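Local coordinates for BF1531-like N-terminal domain-containing protein (PDB 3SLR) that is of unknown function but binds magnesium through its phosphatase-like domain and may hydrolyse ester bonds, this chain being the N-terminal part of a longer protein, at residues Tyr4-Thr17 / Thr38-Asn50. Numbering follows the deposited sequence.
Sequences YTFKELKRATKQDT and TAIKGEGILRNYN
E43 OE1 is gripped from two sources: a water bridges the two segments, accepting from Y4 N and donating to E43 OE1 at 2.8 Å, and S207 on helix 203-217 supplies a further hydrogen bond. The other oxygen, OE2, lies at the edge of the Y4 ring, near its plane, and takes a nearly straight bond from R47 NH2 (3.1 Å, 169°), from above the carboxylate plane, part of a salt bridge; R47 also pairs with D212. Over one face of that ring sits L46 CD1, 3.5 Å from the centroid and 5° off the normal, a CH-pi contact. L9 is a knob in the hole formed by A39, G42, E43 and L46; its CD2 branch reaches E43 N at 3.6 Å. Backbones meet closely: L9 CA and G42 CA are 4.4 Å apart, and G42 CA touches L9 O at 3.3 Å in a CA-H...O contact. T13 CG2 lies 3.5 Å from G42 N, while T13 OG1 donates to K10 O in the carbonyl plane, on a lone pair. The axes of 6-12 and 38-46 approach to 7.3 Å and cross at 73°. The N-terminal helix thus packs on helix 34-46, which links parallel strands 22-29 and 50-55 in a beta-alpha-beta crossover of the FkbH N-terminal domain.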
ATOM      1  N   TYR A   4      12.681  -1.066   0.004  1.00 25.75           N
ATOM      2  CA  TYR A   4      14.111  -0.801  -0.009  1.00 27.09           C
ATOM      3  C   TYR A   4      14.517  -0.179   1.316  1.00 27.10           C
ATOM      4  O   TYR A   4      13.664   0.122   2.151  1.00 26.78           O
ATOM      5  CB  TYR A   4      14.455   0.155  -1.150  1.00 22.08           C
ATOM      6  CG  TYR A   4      14.109  -0.374  -2.528  1.00 24.03           C
ATOM      7  CD1 TYR A   4      15.002  -1.174  -3.230  1.00 25.89           C
ATOM      8  CD2 TYR A   4      12.893  -0.065  -3.131  1.00 22.54           C
ATOM      9  CE1 TYR A   4      14.694  -1.658  -4.489  1.00 27.34           C
ATOM     10  CE2 TYR A   4      12.575  -0.544  -4.392  1.00 25.62           C
ATOM     11  CZ  TYR A   4      13.482  -1.341  -5.068  1.00 28.92           C
ATOM     12  OH  TYR A   4      13.184  -1.819  -6.329  1.00 27.68           O
ATOM     13  N   THR A   5      15.820   0.002   1.519  1.00 24.30           N
ATOM     14  CA  THR A   5      16.308   0.779   2.651  1.00 21.79           C
ATOM     15  C   THR A   5      16.491   2.208   2.185  1.00 20.52           C
ATOM     16  O   THR A   5      16.566   2.466   0.976  1.00 20.81           O
ATOM     17  CB  THR A   5      17.658   0.258   3.173  1.00 26.91           C
ATOM     18  OG1 THR A   5      18.655   0.408   2.156  1.00 22.13           O
ATOM     19  CG2 THR A   5      17.551  -1.217   3.547  1.00 27.90           C
ATOM     20  N   PHE A   6      16.556   3.148   3.123  1.00 19.40           N
ATOM     21  CA  PHE A   6      16.776   4.529   2.726  1.00 20.44           C
ATOM     22  C   PHE A   6      18.093   4.654   1.974  1.00 21.38           C
ATOM     23  O   PHE A   6      18.188   5.391   0.994  1.00 21.62           O
ATOM     24  CB  PHE A   6      16.761   5.487   3.917  1.00 19.84           C
ATOM     25  CG  PHE A   6      17.006   6.917   3.523  1.00 18.54           C
ATOM     26  CD1 PHE A   6      15.996   7.673   2.944  1.00 20.11           C
ATOM     27  CD2 PHE A   6      18.250   7.498   3.707  1.00 22.84           C
ATOM     28  CE1 PHE A   6      16.219   8.990   2.570  1.00 22.35           C
ATOM     29  CE2 PHE A   6      18.478   8.816   3.336  1.00 25.39           C
ATOM     30  CZ  PHE A   6      17.459   9.560   2.766  1.00 24.11           C
ATOM     31  N   LYS A   7      19.109   3.926   2.425  1.00 21.60           N
ATOM     32  CA  LYS A   7      20.403   3.936   1.741  1.00 21.75           C
ATOM     33  C   LYS A   7      20.276   3.622   0.248  1.00 24.05           C
ATOM     34  O   LYS A   7      20.883   4.295  -0.593  1.00 27.08           O
ATOM     35  CB  LYS A   7      21.361   2.939   2.385  1.00 24.33           C
ATOM     36  CG  LYS A   7      22.713   2.880   1.699  1.00 25.15           C
ATOM     37  CD  LYS A   7      23.611   1.819   2.304  1.00 24.28           C
ATOM     38  CE  LYS A   7      25.006   1.863   1.688  1.00 32.51           C
ATOM     39  NZ  LYS A   7      24.949   1.815   0.204  1.00 44.88           N
ATOM     40  N   GLU A   8      19.495   2.596  -0.074  1.00 23.96           N
ATOM     41  CA  GLU A   8      19.279   2.195  -1.462  1.00 23.50           C
ATOM     42  C   GLU A   8      18.518   3.265  -2.232  1.00 24.82           C
ATOM     43  O   GLU A   8      18.832   3.546  -3.398  1.00 22.94           O
ATOM     44  CB  GLU A   8      18.509   0.881  -1.518  1.00 26.83           C
ATOM     45  CG  GLU A   8      19.260  -0.308  -0.948  1.00 28.46           C
ATOM     46  CD  GLU A   8      18.403  -1.559  -0.897  1.00 31.16           C
ATOM     47  OE1 GLU A   8      17.295  -1.501  -0.328  1.00 31.28           O
ATOM     48  OE2 GLU A   8      18.831  -2.602  -1.438  1.00 41.20           O
ATOM     49  N   LEU A   9      17.510   3.852  -1.588  1.00 21.05           N
ATOM     50  CA  LEU A   9      16.730   4.915  -2.225  1.00 19.75           C
ATOM     51  C   LEU A   9      17.602   6.118  -2.565  1.00 22.31           C
ATOM     52  O   LEU A   9      17.527   6.663  -3.673  1.00 21.44           O
ATOM     53  CB  LEU A   9      15.552   5.333  -1.337  1.00 17.69           C
ATOM     54  CG  LEU A   9      14.494   4.250  -1.114  1.00 19.19           C
ATOM     55  CD1 LEU A   9      13.345   4.803  -0.269  1.00 15.72           C
ATOM     56  CD2 LEU A   9      13.970   3.733  -2.453  1.00 19.78           C
ATOM     57  N   LYS A  10      18.442   6.526  -1.620  1.00 20.67           N
ATOM     58  CA  LYS A  10      19.326   7.664  -1.854  1.00 23.43           C
ATOM     59  C   LYS A  10      20.333   7.366  -2.966  1.00 25.00           C
ATOM     60  O   LYS A  10      20.606   8.220  -3.816  1.00 25.64           O
ATOM     61  CB  LYS A  10      20.046   8.055  -0.567  1.00 23.33           C
ATOM     62  CG  LYS A  10      20.984   9.240  -0.721  1.00 25.57           C
ATOM     63  CD  LYS A  10      21.498   9.679   0.637  1.00 32.09           C
ATOM     64  CE  LYS A  10      22.366  10.918   0.530  1.00 37.66           C
ATOM     65  NZ  LYS A  10      22.822  11.348   1.882  1.00 37.24           N
ATOM     66  N   ARG A  11      20.888   6.158  -2.952  1.00 22.86           N
ATOM     67  CA  ARG A  11      21.812   5.730  -4.001  1.00 25.47           C
ATOM     68  C   ARG A  11      21.150   5.796  -5.371  1.00 28.53           C
ATOM     69  O   ARG A  11      21.780   6.195  -6.352  1.00 27.61           O
ATOM     70  CB  ARG A  11      22.302   4.307  -3.734  1.00 28.91           C
ATOM     71  CG  ARG A  11      23.255   3.753  -4.777  1.00 37.11           C
ATOM     72  CD  ARG A  11      23.519   2.277  -4.521  1.00 40.74           C
ATOM     73  NE  ARG A  11      22.320   1.458  -4.721  1.00 45.40           N
ATOM     74  CZ  ARG A  11      22.093   0.290  -4.120  1.00 44.60           C
ATOM     75  NH1 ARG A  11      22.979  -0.205  -3.265  1.00 50.20           N
ATOM     76  NH2 ARG A  11      20.974  -0.383  -4.368  1.00 46.44           N
ATOM     77  N   ALA A  12      19.883   5.399  -5.445  1.00 24.59           N
ATOM     78  CA  ALA A  12      19.166   5.427  -6.717  1.00 25.88           C
ATOM     79  C   ALA A  12      19.015   6.843  -7.286  1.00 27.45           C
ATOM     80  O   ALA A  12      18.913   7.017  -8.506  1.00 30.13           O
ATOM     81  CB  ALA A  12      17.799   4.740  -6.594  1.00 24.82           C
ATOM     82  N   THR A  13      19.008   7.857  -6.425  1.00 23.91           N
ATOM     83  CA  THR A  13      18.842   9.230  -6.911  1.00 26.20           C
ATOM     84  C   THR A  13      20.052   9.676  -7.733  1.00 30.37           C
ATOM     85  O   THR A  13      20.010  10.709  -8.406  1.00 31.59           O
ATOM     86  CB  THR A  13      18.569  10.257  -5.782  1.00 23.73           C
ATOM     87  OG1 THR A  13      19.736  10.414  -4.965  1.00 24.96           O
ATOM     88  CG2 THR A  13      17.389   9.827  -4.921  1.00 22.50           C
ATOM     89  N   LYS A  14      21.121   8.890  -7.674  1.00 30.82           N
ATOM     90  CA  LYS A  14      22.351   9.193  -8.403  1.00 36.01           C
ATOM     91  C   LYS A  14      22.407   8.469  -9.747  1.00 35.88           C
ATOM     92  O   LYS A  14      23.296   8.729 -10.562  1.00 45.80           O
ATOM     93  CB  LYS A  14      23.570   8.797  -7.569  1.00 37.43           C
ATOM     94  CG  LYS A  14      23.614   9.406  -6.176  1.00 38.40           C
ATOM     95  CD  LYS A  14      24.433  10.678  -6.149  1.00 43.44           C
ATOM     96  CE  LYS A  14      24.772  11.087  -4.723  1.00 46.40           C
ATOM     97  NZ  LYS A  14      23.575  11.559  -3.970  1.00 51.12           N
ATOM     98  N   GLN A  15      21.462   7.559  -9.976  1.00 37.66           N
ATOM     99  CA  GLN A  15      21.427   6.757 -11.201  1.00 38.74           C
ATOM    100  C   GLN A  15      21.224   7.598 -12.457  1.00 41.93           C
ATOM    101  O   GLN A  15      20.737   8.730 -12.385  1.00 35.90           O
ATOM    102  CB  GLN A  15      20.321   5.696 -11.124  1.00 41.77           C
ATOM    103  CG  GLN A  15      20.651   4.494 -10.251  1.00 39.50           C
ATOM    104  CD  GLN A  15      19.558   3.438 -10.268  1.00 43.06           C
ATOM    105  OE1 GLN A  15      18.739   3.382 -11.190  1.00 47.37           O
ATOM    106  NE2 GLN A  15      19.538   2.594  -9.242  1.00 40.73           N
ATOM    107  N   ASP A  16      21.592   7.032 -13.608  1.00 47.09           N
ATOM    108  CA  ASP A  16      21.341   7.675 -14.896  1.00 49.49           C
ATOM    109  C   ASP A  16      19.860   7.635 -15.228  1.00 44.81           C
ATOM    110  O   ASP A  16      19.257   6.567 -15.316  1.00 49.25           O
ATOM    111  CB  ASP A  16      22.153   7.021 -16.019  1.00 55.11           C
ATOM    112  CG  ASP A  16      23.396   7.815 -16.373  1.00 61.42           C
ATOM    113  OD1 ASP A  16      24.065   8.314 -15.441  1.00 60.62           O
ATOM    114  OD2 ASP A  16      23.700   7.949 -17.581  1.00 67.41           O
ATOM    115  N   THR A  17      19.284   8.812 -15.426  1.00 46.71           N
ATOM    116  CA  THR A  17      17.842   8.949 -15.511  1.00 43.61           C
ATOM    117  C   THR A  17      17.344   9.196 -16.938  1.00 45.52           C
ATOM    118  O   THR A  17      16.143   9.372 -17.162  1.00 38.00           O
ATOM    119  CB  THR A  17      17.374  10.093 -14.592  1.00 42.56           C
ATOM    120  OG1 THR A  17      16.004   9.890 -14.228  1.00 47.76           O
ATOM    121  CG2 THR A  17      17.540  11.441 -15.284  1.00 48.85           C
ATOM    122  N   THR A  38      14.066  12.829  -0.718  1.00 17.33           N
ATOM    123  CA  THR A  38      15.059  11.917  -1.267  1.00 17.52           C
ATOM    124  C   THR A  38      14.472  10.522  -1.454  1.00 18.29           C
ATOM    125  O   THR A  38      14.621   9.904  -2.510  1.00 16.49           O
ATOM    126  CB  THR A  38      16.292  11.843  -0.363  1.00 18.63           C
ATOM    127  OG1 THR A  38      16.941  13.118  -0.346  1.00 22.50           O
ATOM    128  CG2 THR A  38      17.270  10.805  -0.884  1.00 20.43           C
ATOM    129  N   ALA A  39      13.784  10.034  -0.426  1.00 16.94           N
ATOM    130  CA  ALA A  39      13.175   8.710  -0.478  1.00 14.14           C
ATOM    131  C   ALA A  39      12.156   8.585  -1.600  1.00 16.37           C
ATOM    132  O   ALA A  39      12.163   7.613  -2.345  1.00 15.08           O
ATOM    133  CB  ALA A  39      12.537   8.365   0.863  1.00 14.76           C
ATOM    134  N   ILE A  40      11.272   9.566  -1.728  1.00 15.73           N
ATOM    135  CA  ILE A  40      10.294   9.549  -2.823  1.00 14.99           C
ATOM    136  C   ILE A  40      10.953   9.575  -4.205  1.00 16.90           C
ATOM    137  O   ILE A  40      10.552   8.839  -5.121  1.00 15.33           O
ATOM    138  CB  ILE A  40       9.298  10.718  -2.708  1.00 16.26           C
ATOM    139  CG1 ILE A  40       8.343  10.449  -1.541  1.00 18.99           C
ATOM    140  CG2 ILE A  40       8.524  10.897  -4.027  1.00 15.02           C
ATOM    141  CD1 ILE A  40       7.477  11.622  -1.146  1.00 20.27           C
ATOM    142  N   LYS A  41      11.962  10.424  -4.356  1.00 16.67           N
ATOM    143  CA  LYS A  41      12.640  10.562  -5.639  1.00 18.10           C
ATOM    144  C   LYS A  41      13.348   9.255  -6.018  1.00 19.74           C
ATOM    145  O   LYS A  41      13.204   8.760  -7.138  1.00 19.04           O
ATOM    146  CB  LYS A  41      13.615  11.741  -5.593  1.00 18.52           C
ATOM    147  CG  LYS A  41      14.347  11.985  -6.908  1.00 22.19           C
ATOM    148  CD  LYS A  41      15.110  13.308  -6.850  1.00 28.75           C
ATOM    149  CE  LYS A  41      15.789  13.607  -8.177  1.00 35.54           C
ATOM    150  NZ  LYS A  41      16.707  12.503  -8.563  1.00 38.97           N
ATOM    151  N   GLY A  42      14.092   8.691  -5.073  1.00 17.04           N
ATOM    152  CA  GLY A  42      14.777   7.428  -5.293  1.00 17.17           C
ATOM    153  C   GLY A  42      13.832   6.256  -5.536  1.00 18.67           C
ATOM    154  O   GLY A  42      14.081   5.415  -6.400  1.00 20.10           O
ATOM    155  N   GLU A  43      12.750   6.190  -4.762  1.00 15.83           N
ATOM    156  CA  GLU A  43      11.745   5.149  -4.955  1.00 18.71           C
ATOM    157  C   GLU A  43      11.154   5.242  -6.366  1.00 20.52           C
ATOM    158  O   GLU A  43      10.980   4.231  -7.046  1.00 17.59           O
ATOM    159  CB  GLU A  43      10.640   5.268  -3.896  1.00 17.17           C
ATOM    160  CG  GLU A  43       9.602   4.159  -3.949  1.00 15.54           C
ATOM    161  CD  GLU A  43       9.982   2.944  -3.119  1.00 19.46           C
ATOM    162  OE1 GLU A  43      10.419   3.120  -1.960  1.00 20.40           O
ATOM    163  OE2 GLU A  43       9.823   1.811  -3.617  1.00 21.78           O
ATOM    164  N   GLY A  44      10.872   6.465  -6.812  1.00 17.86           N
ATOM    165  CA  GLY A  44      10.300   6.671  -8.128  1.00 19.50           C
ATOM    166  C   GLY A  44      11.240   6.194  -9.227  1.00 20.78           C
ATOM    167  O   GLY A  44      10.814   5.562 -10.195  1.00 18.47           O
ATOM    168  N   ILE A  45      12.525   6.474  -9.059  1.00 20.35           N
ATOM    169  CA  ILE A  45      13.527   6.057 -10.040  1.00 20.48           C
ATOM    170  C   ILE A  45      13.589   4.533 -10.128  1.00 23.13           C
ATOM    171  O   ILE A  45      13.658   3.959 -11.215  1.00 22.87           O
ATOM    172  CB  ILE A  45      14.910   6.640  -9.696  1.00 24.56           C
ATOM    173  CG1 ILE A  45      14.895   8.157  -9.887  1.00 22.87           C
ATOM    174  CG2 ILE A  45      15.999   5.994 -10.538  1.00 26.05           C
ATOM    175  CD1 ILE A  45      16.149   8.841  -9.433  1.00 25.77           C
ATOM    176  N   LEU A  46      13.545   3.875  -8.977  1.00 20.35           N
ATOM    177  CA  LEU A  46      13.525   2.422  -8.935  1.00 20.51           C
ATOM    178  C   LEU A  46      12.232   1.853  -9.507  1.00 21.20           C
ATOM    179  O   LEU A  46      12.165   0.665  -9.826  1.00 25.73           O
ATOM    180  CB  LEU A  46      13.750   1.929  -7.507  1.00 22.38           C
ATOM    181  CG  LEU A  46      15.159   2.186  -6.976  1.00 24.50           C
ATOM    182  CD1 LEU A  46      15.225   1.842  -5.500  1.00 23.76           C
ATOM    183  CD2 LEU A  46      16.197   1.390  -7.755  1.00 26.87           C
ATOM    184  N   ARG A  47      11.215   2.701  -9.651  1.00 19.94           N
ATOM    185  CA  ARG A  47       9.951   2.293 -10.276  1.00 21.29           C
ATOM    186  C   ARG A  47       9.892   2.795 -11.728  1.00 21.68           C
ATOM    187  O   ARG A  47       8.821   2.843 -12.341  1.00 20.88           O
ATOM    188  CB  ARG A  47       8.752   2.833  -9.486  1.00 19.50           C
ATOM    189  CG  ARG A  47       7.528   1.919  -9.441  1.00 20.27           C
ATOM    190  CD  ARG A  47       7.742   0.714  -8.542  1.00 20.69           C
ATOM    191  NE  ARG A  47       7.859   1.069  -7.122  1.00 19.48           N
ATOM    192  CZ  ARG A  47       6.833   1.254  -6.297  1.00 20.49           C
ATOM    193  NH1 ARG A  47       5.586   1.134  -6.739  1.00 19.34           N
ATOM    194  NH2 ARG A  47       7.058   1.579  -5.023  1.00 17.87           N
ATOM    195  N   ASN A  48      11.045   3.207 -12.248  1.00 22.92           N
ATOM    196  CA  ASN A  48      11.196   3.611 -13.652  1.00 21.84           C
ATOM    197  C   ASN A  48      10.604   4.977 -14.004  1.00 23.59           C
ATOM    198  O   ASN A  48      10.152   5.202 -15.131  1.00 23.24           O
ATOM    199  CB  ASN A  48      10.644   2.526 -14.584  1.00 23.37           C
ATOM    200  CG  ASN A  48      11.317   1.178 -14.365  1.00 27.77           C
ATOM    201  OD1 ASN A  48      12.538   1.099 -14.205  1.00 27.62           O
ATOM    202  ND2 ASN A  48      10.517   0.110 -14.338  1.00 30.56           N
ATOM    203  N   TYR A  49      10.628   5.896 -13.046  1.00 19.96           N
ATOM    204  CA  TYR A  49      10.224   7.275 -13.308  1.00 20.94           C
ATOM    205  C   TYR A  49      11.357   8.232 -12.988  1.00 24.92           C
ATOM    206  O   TYR A  49      12.008   8.111 -11.949  1.00 25.32           O
ATOM    207  CB  TYR A  49       8.988   7.651 -12.491  1.00 21.96           C
ATOM    208  CG  TYR A  49       7.791   6.779 -12.779  1.00 22.46           C
ATOM    209  CD1 TYR A  49       7.109   6.878 -13.989  1.00 23.41           C
ATOM    210  CD2 TYR A  49       7.341   5.855 -11.843  1.00 21.67           C
ATOM    211  CE1 TYR A  49       6.021   6.083 -14.262  1.00 23.32           C
ATOM    212  CE2 TYR A  49       6.247   5.050 -12.107  1.00 24.90           C
ATOM    213  CZ  TYR A  49       5.587   5.172 -13.316  1.00 23.64           C
ATOM    214  OH  TYR A  49       4.502   4.374 -13.585  1.00 24.43           O
ATOM    215  N   ASN A  50      11.613   9.166 -13.897  1.00 24.30           N
ATOM    216  CA  ASN A  50      12.537  10.252 -13.617  1.00 28.71           C
ATOM    217  C   ASN A  50      11.788  11.340 -12.864  1.00 24.40           C
ATOM    218  O   ASN A  50      11.116  12.174 -13.469  1.00 22.60           O
ATOM    219  CB  ASN A  50      13.124  10.805 -14.914  1.00 28.07           C
ATOM    220  CG  ASN A  50      14.157  11.892 -14.671  1.00 32.04           C
ATOM    221  OD1 ASN A  50      14.636  12.529 -15.610  1.00 40.29           O
ATOM    222  ND2 ASN A  50      14.517  12.100 -13.411  1.00 30.80           N
TER
HETATM  223  O   HOH W   1      10.896   0.950  -0.232  1.00 20.79           O
HETATM  224  O   HOH W   2      10.769  -0.925  -7.248  1.00 29.01           O